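Side-chain contacts in putative gdp-fucose protein o-fucosyltransferase 1 (Caenorhabditis elegans, PDB 3ZY2), which belongs to the GDP-fucose protein O-fucosyltransferase family, of the GT-B clan, and holds guanosine-5'-diphosphate in a pocket: residues A207-P212 with E306-E311; F284-K289 with A320-A325. One frame throughout, in Å; residues are numbered along the deposited sequence.

In the fold
Along the chain the two contacts interleave, in the order 207-212, 284-289, 306-311, 320-325, and their centres lie about 10 Å apart. Both reach the same five-stranded parallel sheet, in which the end strand 307-308 of contact 1 runs beside strand 282-287 of contact 2. Helix 315-324, which supplies 320-325, follows strand 307-308 in sequence. The contacts also touch: H308 O lies 2.9 Å from V285 N, a probable hydrogen bond between the neighbouring strands, and L209 CD1 packs 3.8 Å from F284 CB. Contact 1 is partly buried toward the periphery, whereas contact 2 is buried and leads to the guanosine-5'-diphosphate pocket through A286, S287 and D288.

Contact 1: A207-P212 with E306-E311; sequences ANLAKP and EAHRQE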
loop_
_atom_site.group_PDB
_atom_site.type_symbol
_atom_site.label_atom_id
_atom_site.label_comp_id
_atom_site.label_asym_id
_atom_site.label_seq_id
_atom_site.Cartn_x
_atom_site.Cartn_y
_atom_site.Cartn_z
ATOM N N ALA A 207 -35.370 10.100 29.547
ATOM C CA ALA A 207 -36.446 9.124 29.781
ATOM C C ALA A 207 -36.011 7.912 30.567
ATOM O O ALA A 207 -36.816 7.329 31.335
ATOM C CB ALA A 207 -37.027 8.658 28.455
ATOM N N ASN A 208 -34.755 7.506 30.384
ATOM C CA ASN A 208 -34.302 6.201 30.854
ATOM C C ASN A 208 -33.204 6.157 31.897
ATOM O O ASN A 208 -33.101 5.158 32.619
ATOM C CB ASN A 208 -33.889 5.328 29.674
ATOM C CG ASN A 208 -35.011 5.144 28.681
ATOM O OD1 ASN A 208 -35.980 4.428 28.946
ATOM N ND2 ASN A 208 -34.893 5.797 27.537
ATOM N N LEU A 209 -32.367 7.190 31.944
ATOM C CA LEU A 209 -31.089 7.100 32.658
ATOM C C LEU A 209 -31.002 8.132 33.778
ATOM O O LEU A 209 -30.584 9.282 33.551
ATOM C CB LEU A 209 -29.918 7.255 31.670
ATOM C CG LEU A 209 -29.805 6.164 30.589
ATOM C CD1 LEU A 209 -28.749 6.560 29.546
ATOM C CD2 LEU A 209 -29.477 4.807 31.223
ATOM N N ALA A 210 -31.369 7.716 34.986
ATOM C CA ALA A 210 -31.214 8.581 36.162
ATOM C C ALA A 210 -29.723 8.873 36.335
ATOM O O ALA A 210 -28.842 8.012 36.134
ATOM C CB ALA A 210 -31.806 7.926 37.408
ATOM N N LYS A 211 -29.441 10.130 36.675
ATOM C CA LYS A 211 -28.054 10.587 36.816
ATOM C C LYS A 211 -27.597 10.563 38.273
ATOM O O LYS A 211 -28.399 10.710 39.193
ATOM C CB LYS A 211 -27.919 11.985 36.236
ATOM C CG LYS A 211 -27.987 11.966 34.669
ATOM C CD LYS A 211 -28.056 13.362 34.044
ATOM C CE LYS A 211 -26.722 14.130 34.147
ATOM N NZ LYS A 211 -25.616 13.443 33.414
ATOM N N PRO A 212 -26.286 10.356 38.483
ATOM C CA PRO A 212 -25.253 10.160 37.448
ATOM C C PRO A 212 -25.301 8.749 36.882
ATOM O O PRO A 212 -25.699 7.811 37.581
ATOM C CB PRO A 212 -23.945 10.373 38.214
ATOM C CG PRO A 212 -24.258 10.109 39.653
ATOM C CD PRO A 212 -25.742 10.333 39.865
ATOM N N GLU A 306 -30.830 -0.114 37.445
ATOM C CA GLU A 306 -30.863 -1.007 36.277
ATOM C C GLU A 306 -29.981 -0.515 35.156
ATOM O O GLU A 306 -29.630 0.669 35.102
ATOM C CB GLU A 306 -32.298 -1.198 35.757
ATOM C CG GLU A 306 -33.154 -2.073 36.670
ATOM C CD GLU A 306 -34.496 -2.484 36.054
ATOM O OE1 GLU A 306 -34.951 -1.874 35.056
ATOM O OE2 GLU A 306 -35.101 -3.441 36.584
ATOM N N ALA A 307 -29.608 -1.464 34.297
ATOM C CA ALA A 307 -28.934 -1.198 33.039
ATOM C C ALA A 307 -29.991 -1.091 31.953
ATOM O O ALA A 307 -31.024 -1.795 31.983
ATOM C CB ALA A 307 -27.992 -2.310 32.725
ATOM N N HIS A 308 -29.718 -0.225 30.995
ATOM C CA HIS A 308 -30.650 0.075 29.919
ATOM C C HIS A 308 -29.894 0.108 28.601
ATOM O O HIS A 308 -28.720 0.485 28.547
ATOM C CB HIS A 308 -31.305 1.448 30.136
ATOM C CG HIS A 308 -32.015 1.600 31.440
ATOM N ND1 HIS A 308 -31.362 1.893 32.617
ATOM C CD2 HIS A 308 -33.330 1.533 31.745
ATOM C CE1 HIS A 308 -32.247 1.986 33.594
ATOM N NE2 HIS A 308 -33.446 1.779 33.089
ATOM N N ARG A 309 -30.589 -0.285 27.530
ATOM C CA ARG A 309 -30.026 -0.250 26.194
ATOM C C ARG A 309 -31.067 0.328 25.253
ATOM O O ARG A 309 -32.260 0.364 25.592
ATOM C CB ARG A 309 -29.704 -1.667 25.730
ATOM C CG ARG A 309 -30.897 -2.613 25.831
ATOM C CD ARG A 309 -30.690 -3.838 24.951
ATOM N NE ARG A 309 -30.622 -3.470 23.536
ATOM C CZ ARG A 309 -30.636 -4.347 22.533
ATOM N NH1 ARG A 309 -30.692 -5.653 22.780
ATOM N NH2 ARG A 309 -30.590 -3.911 21.279
ATOM N N GLN A 310 -30.602 0.784 24.088
ATOM C CA GLN A 310 -31.500 1.135 22.980
ATOM C C GLN A 310 -31.936 -0.122 22.229
ATOM O O GLN A 310 -31.137 -1.040 22.042
ATOM C CB GLN A 310 -30.773 2.054 22.000
ATOM C CG GLN A 310 -30.279 3.358 22.563
ATOM C CD GLN A 310 -29.803 4.246 21.459
ATOM O OE1 GLN A 310 -28.766 3.986 20.848
ATOM N NE2 GLN A 310 -30.569 5.280 21.166
ATOM N N GLU A 311 -33.190 -0.153 21.801
ATOM C CA GLU A 311 -33.696 -1.273 20.986
ATOM C C GLU A 311 -34.395 -0.723 19.753
ATOM O O GLU A 311 -35.475 -0.147 19.889
ATOM C CB GLU A 311 -34.676 -2.152 21.772
ATOM C CG GLU A 311 -34.025 -3.079 22.795
ATOM C CD GLU A 311 -35.028 -3.796 23.658
ATOM O OE1 GLU A 311 -35.680 -4.734 23.145
ATOM O OE2 GLU A 311 -35.170 -3.426 24.850
#
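Q310 O, two residues beyond the H308 that meets N208 and L209, is gripped by two nitrogens of a single side chain. R309 NE reaches Q310 O at 2.9 Å from above the carbonyl plane (48° out of it), while R309 NH2 comes to Q310 O at 3.0 Å within that plane. This side-on grip fixes the rotation of the guanidinium, and E311 CG lies against one of its faces. Across the contact, N208 O sits 3.4 Å above the H308 ring plane, over the ring centre. With H308 chi1 at -57°, CG is anti to the carbonyl carbon and the ring lies beneath that oxygen. In the Rossmann-like half expected of a GT-B protein, this brings the C-terminal end of helix 195-208 over strand 307-308, at the border of the parallel sheet. The carbonyl end of the helix would tend to favour positive charge on the imidazole. N208 ND2 turns back to F204 O in its own helix. L209, the first residue to leave helical geometry, sends CD2 obliquely toward the ring and to within 4.0 Å of H308 CB; its buried side chain also touches S282, F284 and I321.

Contact 2: F284-K289 with A320-A325; sequences FVASDK and AIMGRA. With GDP (guanosine-5'-diphosphate), chain C.
F284 and A286, both directed from strand 282-287 toward helix 315-324, meet I321 and M322 in the beta/alpha layering of a Rossmann-like domain, as expected in the GT-B fold. The short helix and strand axes approach to 9.5 Å, with their N-to-C directions 140° apart.

Aromatic contacts come first. I321 CG2 stands over the F284 ring, 3.6 Å from its centroid and only 14° off the normal, so this is a CH-pi contact made through the face. F284 chi1 of 175° places CG anti to the backbone N, from where the ring reaches under the isoleucine branch. I321 CD1 adds a second touch at 3.9 Å from F284 CZ. M322 approaches differently: its CG lies 3.9 Å from F284 CE2, at the ring edge and in plane. The phenyl group is thus bounded on a face and on an edge by consecutive helix residues.

The non-aromatic apolar part is smaller, the thioether end of M322 meeting the A286 methyl. The M322 chain bends at chi3, carrying CE to 3.6 Å from A286 CB.

Polar interactions belong to the strand's end. S287 OG accepts from K289 N at 3.1 Å, an ST turn that shapes the chain beside the nucleotide, and OG is also hydrogen-bonded to L218 O. D288 OD2 forms a salt bridge with R219, another pocket residue. Towards guanosine-5'-diphosphate, D288 CB lies 3.5 Å from base atom N9, and S287 N comes to 3.1 Å from base atom O6.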
loop_
_atom_site.group_PDB
_atom_site.type_symbol
_atom_site.label_atom_id
_atom_site.label_comp_id
_atom_site.label_asym_id
_atom_site.label_seq_id
_atom_site.Cartn_x
_atom_site.Cartn_y
_atom_site.Cartn_z
ATOM N N PHE A 284 -25.972 2.594 31.326
ATOM C CA PHE A 284 -26.264 2.464 29.908
ATOM C C PHE A 284 -25.289 1.481 29.290
ATOM O O PHE A 284 -24.078 1.561 29.526
ATOM C CB PHE A 284 -26.133 3.814 29.206
ATOM C CG PHE A 284 -26.302 3.726 27.717
ATOM C CD1 PHE A 284 -27.566 3.472 27.148
ATOM C CD2 PHE A 284 -25.199 3.872 26.880
ATOM C CE1 PHE A 284 -27.737 3.411 25.766
ATOM C CE2 PHE A 284 -25.360 3.806 25.484
ATOM C CZ PHE A 284 -26.642 3.551 24.937
ATOM N N VAL A 285 -25.809 0.585 28.457
ATOM C CA VAL A 285 -24.953 -0.373 27.750
ATOM C C VAL A 285 -25.098 -0.223 26.235
ATOM O O VAL A 285 -26.218 -0.318 25.688
ATOM C CB VAL A 285 -25.339 -1.833 28.091
ATOM C CG1 VAL A 285 -24.441 -2.831 27.319
ATOM C CG2 VAL A 285 -25.293 -2.103 29.601
ATOM N N ALA A 286 -23.956 -0.029 25.578
ATOM C CA ALA A 286 -23.864 -0.099 24.108
ATOM C C ALA A 286 -23.095 -1.373 23.787
ATOM O O ALA A 286 -22.063 -1.641 24.376
ATOM C CB ALA A 286 -23.115 1.121 23.546
ATOM N N SER A 287 -23.630 -2.184 22.876
ATOM C CA SER A 287 -22.959 -3.415 22.479
ATOM C C SER A 287 -23.212 -3.715 21.005
ATOM O O SER A 287 -24.246 -3.333 20.455
ATOM C CB SER A 287 -23.417 -4.594 23.353
ATOM O OG SER A 287 -22.650 -5.762 23.023
ATOM N N ASP A 288 -22.229 -4.372 20.405
ATOM C CA ASP A 288 -22.345 -4.940 19.071
ATOM C C ASP A 288 -23.074 -6.275 19.048
ATOM O O ASP A 288 -23.459 -6.754 17.970
ATOM C CB ASP A 288 -20.964 -5.101 18.439
ATOM C CG ASP A 288 -20.046 -6.020 19.225
ATOM O OD1 ASP A 288 -20.235 -6.248 20.437
ATOM O OD2 ASP A 288 -19.106 -6.555 18.600
ATOM N N LYS A 289 -23.264 -6.881 20.220
ATOM C CA LYS A 289 -23.880 -8.213 20.282
ATOM C C LYS A 289 -24.632 -8.454 21.589
ATOM O O LYS A 289 -25.862 -8.339 21.628
ATOM C CB LYS A 289 -22.825 -9.298 20.045
ATOM C CG LYS A 289 -23.449 -10.686 19.812
ATOM C CD LYS A 289 -22.432 -11.803 19.789
ATOM C CE LYS A 289 -23.137 -13.156 19.939
ATOM N NZ LYS A 289 -23.746 -13.346 21.294
ATOM N N ALA A 320 -23.086 8.911 21.025
ATOM C CA ALA A 320 -23.455 10.203 21.578
ATOM C C ALA A 320 -23.834 10.082 23.058
ATOM O O ALA A 320 -23.405 10.902 23.879
ATOM C CB ALA A 320 -24.599 10.810 20.763
ATOM N N ILE A 321 -24.625 9.064 23.395
ATOM C CA ILE A 321 -25.021 8.832 24.799
ATOM C C ILE A 321 -23.795 8.591 25.664
ATOM O O ILE A 321 -23.676 9.135 26.742
ATOM C CB ILE A 321 -26.032 7.671 24.922
ATOM C CG1 ILE A 321 -27.379 8.077 24.295
ATOM C CG2 ILE A 321 -26.245 7.253 26.403
ATOM C CD1 ILE A 321 -28.278 6.914 24.021
ATOM N N MET A 322 -22.870 7.764 25.181
ATOM C CA MET A 322 -21.667 7.479 25.964
ATOM C C MET A 322 -20.831 8.735 26.139
ATOM O O MET A 322 -20.181 8.899 27.177
ATOM C CB MET A 322 -20.863 6.337 25.314
ATOM C CG MET A 322 -21.620 4.987 25.313
ATOM S SD MET A 322 -20.628 3.542 24.832
ATOM C CE MET A 322 -20.727 3.808 23.067
ATOM N N GLY A 323 -20.823 9.624 25.142
ATOM C CA GLY A 323 -20.059 10.884 25.266
ATOM C C GLY A 323 -20.659 11.798 26.327
ATOM O O GLY A 323 -19.937 12.636 26.916
ATOM N N ARG A 324 -21.958 11.625 26.604
ATOM C CA ARG A 324 -22.688 12.456 27.589
ATOM C C ARG A 324 -22.724 11.876 28.996
ATOM O O ARG A 324 -23.192 12.548 29.929
ATOM C CB ARG A 324 -24.131 12.676 27.117
ATOM C CG ARG A 324 -24.174 13.507 25.838
ATOM C CD ARG A 324 -25.605 13.688 25.305
ATOM N NE ARG A 324 -26.302 14.694 26.083
ATOM C CZ ARG A 324 -26.287 16.008 25.836
ATOM N NH1 ARG A 324 -25.620 16.519 24.802
ATOM N NH2 ARG A 324 -26.949 16.823 26.645
ATOM N N ALA A 325 -22.201 10.662 29.163
ATOM C CA ALA A 325 -22.286 9.933 30.435
ATOM C C ALA A 325 -21.517 10.616 31.548
ATOM O O ALA A 325 -20.565 11.329 31.287
ATOM C CB ALA A 325 -21.769 8.499 30.259
HETATM P PB GDP C . -13.606 -1.733 16.328
HETATM O O1B GDP C . -14.477 -1.790 17.528
HETATM O O2B GDP C . -12.289 -0.924 16.103
HETATM O O3B GDP C . -14.018 -2.771 15.117
HETATM O O3A GDP C . -14.756 -0.564 15.806
HETATM P PA GDP C . -15.224 -0.255 14.183
HETATM O O1A GDP C . -16.363 0.894 14.830
HETATM O O2A GDP C . -14.354 0.035 13.221
HETATM O "O5'" GDP C . -15.856 -1.931 14.082
HETATM C "C5'" GDP C . -16.818 -1.716 14.917
HETATM C "C4'" GDP C . -18.112 -2.041 14.745
HETATM O "O4'" GDP C . -18.990 -3.017 15.139
HETATM C "C3'" GDP C . -18.725 -0.804 14.897
HETATM O "O3'" GDP C . -19.011 0.421 13.699
HETATM C "C2'" GDP C . -20.904 -1.051 14.856
HETATM O "O2'" GDP C . -21.134 -1.210 13.527
HETATM C "C1'" GDP C . -20.558 -2.329 15.601
HETATM N N9 GDP C . -20.470 -2.002 16.840
HETATM C C8 GDP C . -18.993 -2.084 17.909
HETATM N N7 GDP C . -19.762 -1.623 18.842
HETATM C C5 GDP C . -20.993 -1.293 18.875
HETATM C C6 GDP C . -22.348 -0.690 19.780
HETATM O O6 GDP C . -21.972 -0.486 20.839
HETATM N N1 GDP C . -23.170 -0.672 19.084
HETATM C C2 GDP C . -23.585 -0.890 17.933
HETATM N N2 GDP C . -24.462 -0.796 17.467
HETATM N N3 GDP C . -22.708 -1.449 16.748
HETATM C C4 GDP C . -21.416 -1.609 17.373
#